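Side-chain contacts in tartronic semialdehyde reductase (Salmonella typhimurium, PDB 1YB4), which reduces tartronate semialdehyde (2-hydroxy-3-oxopropanoate) to (R)-glycerate, probably accepting either NADH or NADPH as the hydride donor: residues A[64-68]-A[69-73]; A[235-238]-A[239-242]; A[125-128]-A[129-133]; A[103-106]-A[107-111]. One frame throughout, in Å; residues are numbered along the deposited sequence.

Contact 1. Residues A[64-68]-A[69-73]; sequences IMVPD and TPQVE
Thr-69 is the first helical residue after Asp-68, the N-cap of helix 69-77, and its OG1 bonds the backbone N of Ser-99. At Pro-70 the first turn of the helix has no N-H to satisfy, and the ring instead lays CD 3.0 Å from OD1 of Asp-68. Gln-71 then grips the same carboxylate twice. Its backbone N reaches OD1 of Asp-68 at 3.0 Å in a fairly straight bond (158°), the N-cap interaction proper, and the side-chain NE2 bonds OD2 of Asp-68 at 2.9 Å. The second bond arrives from well above the carboxylate plane, and the amide and carboxylate planes stand 70° apart. The first torsion of Asp-68 (chi1 55°) puts CG between the backbone N and the carbonyl carbon, which swings the carboxylate over the first turn. OE1 of Gln-71 lies by CG2 of Val-66 and 3.4 Å from CD of Pro-67. Val-72 closes the turn with its N bonded to Asp-68 O at 3.3 Å, and its CG2 packs on CG2 of Ile-64 at 4.2 Å. The whole is a strand-to-helix turn of the Rossmann-type domain, leading from strand 61-64 into its helix. With one carboxylate oxygen bound to a helix N-H and the other to an amide, the carboxylate is probably favoured as an anion, which would also suit the positive end of the helix dipole.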
# COMPACT_ATOMS: atom_id res chain seq x y z
N ILE A 64 8.23 24.67 27.01
CA ILE A 64 7.04 23.84 27.11
C ILE A 64 7.31 22.41 26.62
O ILE A 64 7.72 22.22 25.48
CB ILE A 64 5.89 24.43 26.26
CG1 ILE A 64 5.51 25.80 26.82
CG2 ILE A 64 4.70 23.46 26.23
CD1 ILE A 64 4.48 26.51 25.97
N MSE A 65 7.12 21.42 27.49
CA MSE A 65 7.31 20.03 27.10
C MSE A 65 6.11 19.20 27.53
O MSE A 65 6.16 18.45 28.51
CB MSE A 65 8.59 19.42 27.69
CG MSE A 65 8.88 17.98 27.22
SE MSE A 65 9.37 17.73 25.33
CE MSE A 65 7.67 17.22 24.58
N VAL A 66 5.03 19.36 26.76
CA VAL A 66 3.76 18.69 26.97
C VAL A 66 3.59 17.64 25.84
O VAL A 66 4.22 17.74 24.79
CB VAL A 66 2.63 19.74 26.95
CG1 VAL A 66 2.24 20.04 25.53
CG2 VAL A 66 1.45 19.28 27.77
N PRO A 67 2.74 16.61 26.05
CA PRO A 67 2.45 15.52 25.10
C PRO A 67 1.91 15.74 23.67
O PRO A 67 2.56 15.36 22.70
CB PRO A 67 1.51 14.61 25.90
CG PRO A 67 2.02 14.78 27.30
CD PRO A 67 2.18 16.28 27.38
N ASP A 68 0.73 16.33 23.53
CA ASP A 68 0.13 16.53 22.21
C ASP A 68 -0.17 17.99 21.84
O ASP A 68 -0.04 18.89 22.67
CB ASP A 68 -1.15 15.71 22.12
CG ASP A 68 -2.12 16.05 23.24
OD1 ASP A 68 -2.64 17.19 23.26
OD2 ASP A 68 -2.35 15.18 24.12
N THR A 69 -0.60 18.20 20.60
CA THR A 69 -0.92 19.53 20.11
C THR A 69 -1.94 20.29 20.97
O THR A 69 -1.74 21.45 21.31
CB THR A 69 -1.46 19.46 18.67
OG1 THR A 69 -0.53 18.76 17.85
CG2 THR A 69 -1.69 20.86 18.10
N PRO A 70 -3.06 19.65 21.32
CA PRO A 70 -4.07 20.34 22.14
C PRO A 70 -3.59 20.81 23.52
O PRO A 70 -3.99 21.89 23.97
CB PRO A 70 -5.20 19.32 22.22
CG PRO A 70 -5.13 18.69 20.86
CD PRO A 70 -3.64 18.43 20.73
N GLN A 71 -2.75 20.01 24.18
CA GLN A 71 -2.21 20.37 25.49
C GLN A 71 -1.22 21.53 25.38
O GLN A 71 -0.98 22.25 26.36
CB GLN A 71 -1.49 19.20 26.13
CG GLN A 71 -2.39 18.15 26.72
CD GLN A 71 -1.58 17.07 27.40
OE1 GLN A 71 -0.88 17.33 28.38
NE2 GLN A 71 -1.65 15.86 26.86
N VAL A 72 -0.62 21.70 24.21
CA VAL A 72 0.29 22.81 24.00
C VAL A 72 -0.57 24.05 23.77
O VAL A 72 -0.16 25.17 24.10
CB VAL A 72 1.21 22.60 22.77
CG1 VAL A 72 1.67 23.94 22.21
CG2 VAL A 72 2.41 21.79 23.16
N GLU A 73 -1.76 23.87 23.22
CA GLU A 73 -2.64 25.00 22.95
C GLU A 73 -3.25 25.54 24.24
O GLU A 73 -3.42 26.75 24.40
CB GLU A 73 -3.77 24.59 22.00
CG GLU A 73 -4.58 25.78 21.51
CD GLU A 73 -5.78 25.37 20.68
OE1 GLU A 73 -5.61 24.60 19.71
OE2 GLU A 73 -6.90 25.84 21.00

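Contact 2. Residues A[235-238]-A[239-242]; sequences IALH and QKDL
Leu-242 leans on His-238 one helical turn earlier, and its side chain can be followed outward atom by atom. CB rests 3.5 Å from His-238 O, the same carbonyl that takes the backbone N-H of Leu-242 at 2.9 Å. CG, anti to the carbonyl carbon of its own residue (chi1 -69°), swings still closer, 3.2 Å from His-238 O and 4.0 Å from His-238 CD2. Of the two methyls, CD2 runs on past the imidazole, 4.1 Å from CD2 of His-238 and near its NE2, meeting the ring obliquely, while CD1 stays beside the His-238 carbonyl. This is i to i+4 packing on helix 235-251, part of the helical C-terminal half of this HIBADH-related dehydrogenase. The histidine is held by other helices and loops too: NE2 bonds the carbonyl oxygen of Gln-176 on helix 167-195, and ND1 bonds ND1 of His-279. These two partners, one at each ring nitrogen, would hold the rotation of the imidazole against which Leu-242 lies. Lys-240 follows a different course. Its CB lies by Leu-237 O, and the chain then bends at its second and third torsions, so that CE passes 4.4 Å from CD2 of Leu-237 and NZ comes round to the following residue, forming a salt bridge with OD1 of Asp-241 at 3.2 Å from above the carboxylate plane. The other oxygen, OD2, takes a weak hydrogen bond from Gln-176 NE2, and the Asp-241 side chain lies about 5 Å from that of Lys-172, the predicted active-site residue.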
# COMPACT_ATOMS: atom_id res chain seq x y z
N ILE A 235 7.36 1.62 19.89
CA ILE A 235 6.54 1.60 18.70
C ILE A 235 5.33 2.49 18.96
O ILE A 235 4.94 3.28 18.11
CB ILE A 235 6.12 0.16 18.36
CG1 ILE A 235 7.34 -0.59 17.81
CG2 ILE A 235 4.96 0.15 17.37
CD1 ILE A 235 7.09 -2.03 17.39
N ALA A 236 4.77 2.39 20.16
CA ALA A 236 3.61 3.23 20.50
C ALA A 236 3.93 4.71 20.27
O ALA A 236 3.07 5.49 19.88
CB ALA A 236 3.21 3.01 21.94
N LEU A 237 5.18 5.08 20.52
CA LEU A 237 5.62 6.45 20.32
C LEU A 237 5.73 6.81 18.83
O LEU A 237 5.22 7.84 18.37
CB LEU A 237 6.97 6.64 21.01
CG LEU A 237 6.82 7.31 22.37
CD1 LEU A 237 7.89 6.80 23.33
CD2 LEU A 237 6.90 8.84 22.16
N HIS A 238 6.40 5.95 18.07
CA HIS A 238 6.53 6.20 16.65
C HIS A 238 5.13 6.17 16.02
O HIS A 238 4.91 6.73 14.94
CB HIS A 238 7.45 5.15 16.00
CG HIS A 238 8.20 5.68 14.82
ND1 HIS A 238 9.36 5.09 14.34
CD2 HIS A 238 7.97 6.75 14.02
CE1 HIS A 238 9.81 5.78 13.31
NE2 HIS A 238 8.98 6.80 13.09
N GLN A 239 4.18 5.52 16.70
CA GLN A 239 2.80 5.47 16.19
C GLN A 239 2.18 6.86 16.30
O GLN A 239 1.62 7.38 15.33
CB GLN A 239 1.95 4.46 16.99
CG GLN A 239 2.22 3.00 16.66
CD GLN A 239 0.98 2.26 16.18
OE1 GLN A 239 0.51 2.47 15.07
NE2 GLN A 239 0.44 1.39 17.04
N LYS A 240 2.28 7.45 17.48
CA LYS A 240 1.76 8.79 17.71
C LYS A 240 2.41 9.74 16.70
O LYS A 240 1.73 10.60 16.11
CB LYS A 240 2.05 9.22 19.17
CG LYS A 240 1.52 10.61 19.60
CD LYS A 240 2.58 11.73 19.44
CE LYS A 240 3.91 11.37 20.12
NZ LYS A 240 4.96 12.43 20.00
N ASP A 241 3.71 9.59 16.46
CA ASP A 241 4.38 10.45 15.50
C ASP A 241 3.86 10.26 14.07
O ASP A 241 3.54 11.24 13.40
CB ASP A 241 5.90 10.24 15.52
CG ASP A 241 6.57 10.92 16.70
OD1 ASP A 241 6.12 12.03 17.07
OD2 ASP A 241 7.54 10.35 17.24
N LEU A 242 3.78 9.02 13.60
CA LEU A 242 3.28 8.78 12.25
C LEU A 242 1.86 9.32 12.10
O LEU A 242 1.41 9.58 11.00
CB LEU A 242 3.31 7.30 11.88
CG LEU A 242 4.72 6.71 11.71
CD1 LEU A 242 4.59 5.32 11.07
CD2 LEU A 242 5.58 7.64 10.83

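Contact 3. Residues A[125-128]-A[129-133]; sequences GEIG and AREGT
Gly-128 and Thr-133 form the close-packed end of this short helix: the backbone N of Thr-133 bonds Gly-128 O at 3.1 Å, lying in the carbonyl plane, and OG1 of Thr-133 approaches CA of Gly-128 to 3.8 Å. Between them Gly-132 leaves helical geometry with a positive phi of 70°, a value that glycine adopts readily. Ala-129, also buried, turns its methyl to within 3.5 Å of Glu-126 O and, beyond the two segments, onto Pro-17 and Met-18 of helix 15-24. A bond reaching back five residues, paired with a glycine of positive phi, recalls the ending of a Schellman motif; here it turns helix 125-131 toward strand 134-139 in the Rossmann-type half of the enzyme.

The outer side is held differently, by side chains that are exposed or partly exposed. Glu-126 and Arg-130 are an i to i+4 ion pair, with OE1 of Glu-126 2.6 Å from NH2 of Arg-130. The angle at the hydrogen is poor (121°), so as a hydrogen bond it is weak, and the carboxylate stands 85° from the guanidinium plane. CG of Glu-126, not the carboxylate, lies over one face of the guanidinium, 3.6 Å from CZ of Arg-130. Both chains run extended, which lets their two ends come together across one turn. Next to this pair Ile-127 and Glu-131 lie side by side and point the same way, CG2 of Ile-127 being 3.6 Å from OE1 of Glu-131. Arg-130 and Glu-131 also touch a crystal neighbour, which may influence where their ends settle.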
# COMPACT_ATOMS: atom_id res chain seq x y z
N GLY A 125 14.89 10.78 22.73
CA GLY A 125 14.28 10.05 23.83
C GLY A 125 14.84 10.33 25.21
O GLY A 125 15.75 11.15 25.39
N GLU A 126 14.29 9.64 26.19
CA GLU A 126 14.69 9.77 27.57
C GLU A 126 16.21 9.90 27.73
O GLU A 126 16.70 10.93 28.20
CB GLU A 126 14.19 8.56 28.34
CG GLU A 126 14.29 8.66 29.83
CD GLU A 126 13.19 7.86 30.51
OE1 GLU A 126 13.28 7.64 31.73
OE2 GLU A 126 12.22 7.47 29.81
N ILE A 127 16.95 8.87 27.33
CA ILE A 127 18.41 8.88 27.44
C ILE A 127 19.05 10.11 26.81
O ILE A 127 20.10 10.57 27.26
CB ILE A 127 19.04 7.63 26.78
CG1 ILE A 127 18.57 6.37 27.52
CG2 ILE A 127 20.56 7.74 26.80
CD1 ILE A 127 19.10 5.07 26.92
N GLY A 128 18.42 10.62 25.76
CA GLY A 128 18.94 11.79 25.08
C GLY A 128 18.77 13.03 25.93
O GLY A 128 19.67 13.86 26.00
N ALA A 129 17.62 13.15 26.59
CA ALA A 129 17.31 14.31 27.43
C ALA A 129 18.19 14.41 28.68
O ALA A 129 18.59 15.51 29.09
CB ALA A 129 15.84 14.29 27.84
N ARG A 130 18.49 13.27 29.30
CA ARG A 130 19.33 13.24 30.50
C ARG A 130 20.77 13.59 30.16
O ARG A 130 21.41 14.38 30.85
CB ARG A 130 19.34 11.85 31.12
CG ARG A 130 18.00 11.27 31.48
CD ARG A 130 18.21 9.81 31.82
NE ARG A 130 16.97 9.12 32.18
CZ ARG A 130 16.88 7.80 32.25
NH1 ARG A 130 17.94 7.04 31.99
NH2 ARG A 130 15.73 7.23 32.60
N GLU A 131 21.26 12.98 29.10
CA GLU A 131 22.62 13.14 28.65
C GLU A 131 22.94 14.47 27.98
O GLU A 131 24.11 14.79 27.75
CB GLU A 131 22.94 11.99 27.70
CG GLU A 131 24.21 11.25 28.00
CD GLU A 131 24.14 9.80 27.59
OE1 GLU A 131 23.59 8.99 28.37
OE2 GLU A 131 24.62 9.47 26.48
N GLY A 132 21.91 15.26 27.67
CA GLY A 132 22.11 16.54 27.01
C GLY A 132 22.57 16.40 25.56
O GLY A 132 23.19 17.30 24.99
N THR A 133 22.25 15.25 24.96
CA THR A 133 22.63 14.95 23.59
C THR A 133 21.44 14.89 22.63
O THR A 133 21.47 14.19 21.62
CB THR A 133 23.37 13.61 23.50
OG1 THR A 133 22.47 12.57 23.89
CG2 THR A 133 24.60 13.62 24.42

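Contact 4. Residues A[103-106]-A[107-111]; sequences TKRF and AQRVN
The carbonyl oxygen of Phe-106 takes the backbone N-H of Val-110 at 2.9 Å in an almost straight bond (174°), and carbon atoms close in around it: CB of Arg-109 at 3.3 Å and CG2 of Val-110 at 3.6 Å. One turn earlier Ala-107 packs its methyl 3.3 Å from Thr-103 O, a small residue on the side of helix 100-111 that faces Tyr-117 of strand 115-123. The helix is the crossover of a beta-alpha-beta unit, between strand 90-94 and that strand. Elsewhere on the helix two arginines stand one turn apart. Their guanidinium groups lie edge toward edge without touching, NE of Arg-105 4.3 Å from NH2 of Arg-109, each near the plane of the other. Arg-105 starts from a CG wedged between its backbone N and carbonyl carbon (chi1 75°), and CE1 of Phe-106 lies 3.9 Å above the plane of the Arg-105 guanidinium, offset toward its rim. Glu-102 forms a salt bridge with Arg-105, whereas Arg-109 makes a cation-pi contact with Phe-77 and a long, weak ion pair with Glu-73. With anionic or aromatic partners for each guanidinium, the like charges are probably balanced well enough to share one helix face.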
# COMPACT_ATOMS: atom_id res chain seq x y z
N THR A 103 1.17 24.82 14.97
CA THR A 103 2.26 25.64 15.45
C THR A 103 2.28 26.97 14.70
O THR A 103 2.54 28.02 15.29
CB THR A 103 3.61 24.92 15.28
OG1 THR A 103 3.67 23.82 16.20
CG2 THR A 103 4.77 25.87 15.54
N LYS A 104 2.00 26.93 13.40
CA LYS A 104 1.97 28.14 12.59
C LYS A 104 1.07 29.17 13.24
O LYS A 104 1.46 30.33 13.39
CB LYS A 104 1.47 27.83 11.18
CG LYS A 104 2.39 26.98 10.31
CD LYS A 104 3.45 27.81 9.59
CE LYS A 104 4.27 26.96 8.62
NZ LYS A 104 3.46 26.40 7.49
N ARG A 105 -0.14 28.76 13.64
CA ARG A 105 -1.04 29.73 14.24
C ARG A 105 -0.81 30.02 15.72
O ARG A 105 -1.14 31.11 16.20
CB ARG A 105 -2.51 29.36 13.98
CG ARG A 105 -3.06 28.22 14.80
CD ARG A 105 -4.58 28.26 14.76
NE ARG A 105 -5.19 27.12 15.43
CZ ARG A 105 -5.15 25.87 14.98
NH1 ARG A 105 -4.52 25.59 13.84
NH2 ARG A 105 -5.74 24.90 15.67
N PHE A 106 -0.26 29.07 16.47
CA PHE A 106 0.02 29.34 17.88
C PHE A 106 1.06 30.46 17.90
O PHE A 106 0.95 31.43 18.67
CB PHE A 106 0.61 28.10 18.56
CG PHE A 106 -0.37 26.97 18.74
CD1 PHE A 106 -1.67 27.06 18.25
CD2 PHE A 106 0.01 25.81 19.41
CE1 PHE A 106 -2.57 26.01 18.42
CE2 PHE A 106 -0.88 24.75 19.59
CZ PHE A 106 -2.18 24.85 19.10
N ALA A 107 2.06 30.31 17.04
CA ALA A 107 3.15 31.27 16.92
C ALA A 107 2.66 32.68 16.66
O ALA A 107 2.90 33.57 17.47
CB ALA A 107 4.10 30.84 15.80
N GLN A 108 1.96 32.90 15.55
CA GLN A 108 1.50 34.25 15.25
C GLN A 108 0.54 34.78 16.31
O GLN A 108 0.40 35.99 16.46
CB GLN A 108 0.86 34.33 13.86
CG GLN A 108 -0.46 33.62 13.71
CD GLN A 108 -0.98 33.73 12.28
OE1 GLN A 108 -1.09 34.83 11.74
NE2 GLN A 108 -1.31 32.59 11.67
N ARG A 109 -0.12 33.89 17.05
CA ARG A 109 -1.02 34.34 18.11
C ARG A 109 -0.14 34.95 19.18
O ARG A 109 -0.34 36.09 19.58
CB ARG A 109 -1.81 33.18 18.71
CG ARG A 109 -3.10 32.85 17.99
CD ARG A 109 -4.13 32.37 19.00
NE ARG A 109 -4.72 31.08 18.64
CZ ARG A 109 -5.49 30.37 19.46
NH1 ARG A 109 -5.75 30.83 20.68
NH2 ARG A 109 -5.99 29.21 19.06
N VAL A 110 0.83 34.18 19.65
CA VAL A 110 1.76 34.65 20.66
C VAL A 110 2.50 35.89 20.12
O VAL A 110 2.72 36.85 20.86
CB VAL A 110 2.78 33.53 21.04
CG1 VAL A 110 3.98 34.11 21.76
CG2 VAL A 110 2.11 32.51 21.93
N ASN A 111 2.84 35.87 18.84
CA ASN A 111 3.55 37.00 18.22
C ASN A 111 2.76 38.30 18.27
O ASN A 111 3.36 39.38 18.41
CB ASN A 111 3.91 36.70 16.75
CG ASN A 111 5.16 35.83 16.61
OD1 ASN A 111 5.53 35.46 15.49
ND2 ASN A 111 5.80 35.51 17.73

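Each contact is local, so along the chain they run in series, with none nested in or crossing another: contact 1 first, then contact 4, contact 3 and finally contact 2. Contact 1 rounds the turn after strand 61-64, contact 4 lies in the crossover helix before strand 115-123, and contact 3 follows that strand. Contacts 1 and 4 touch, Phe-106 packing on Val-72 and Glu-73 to join neighbouring helices of the Rossmann-type half. Contact 2 alone belongs to the C-terminal helical half. Its nearest atoms come within about 5 Å of contact 1, about 7 Å of contact 3 and about 12 Å of contact 4.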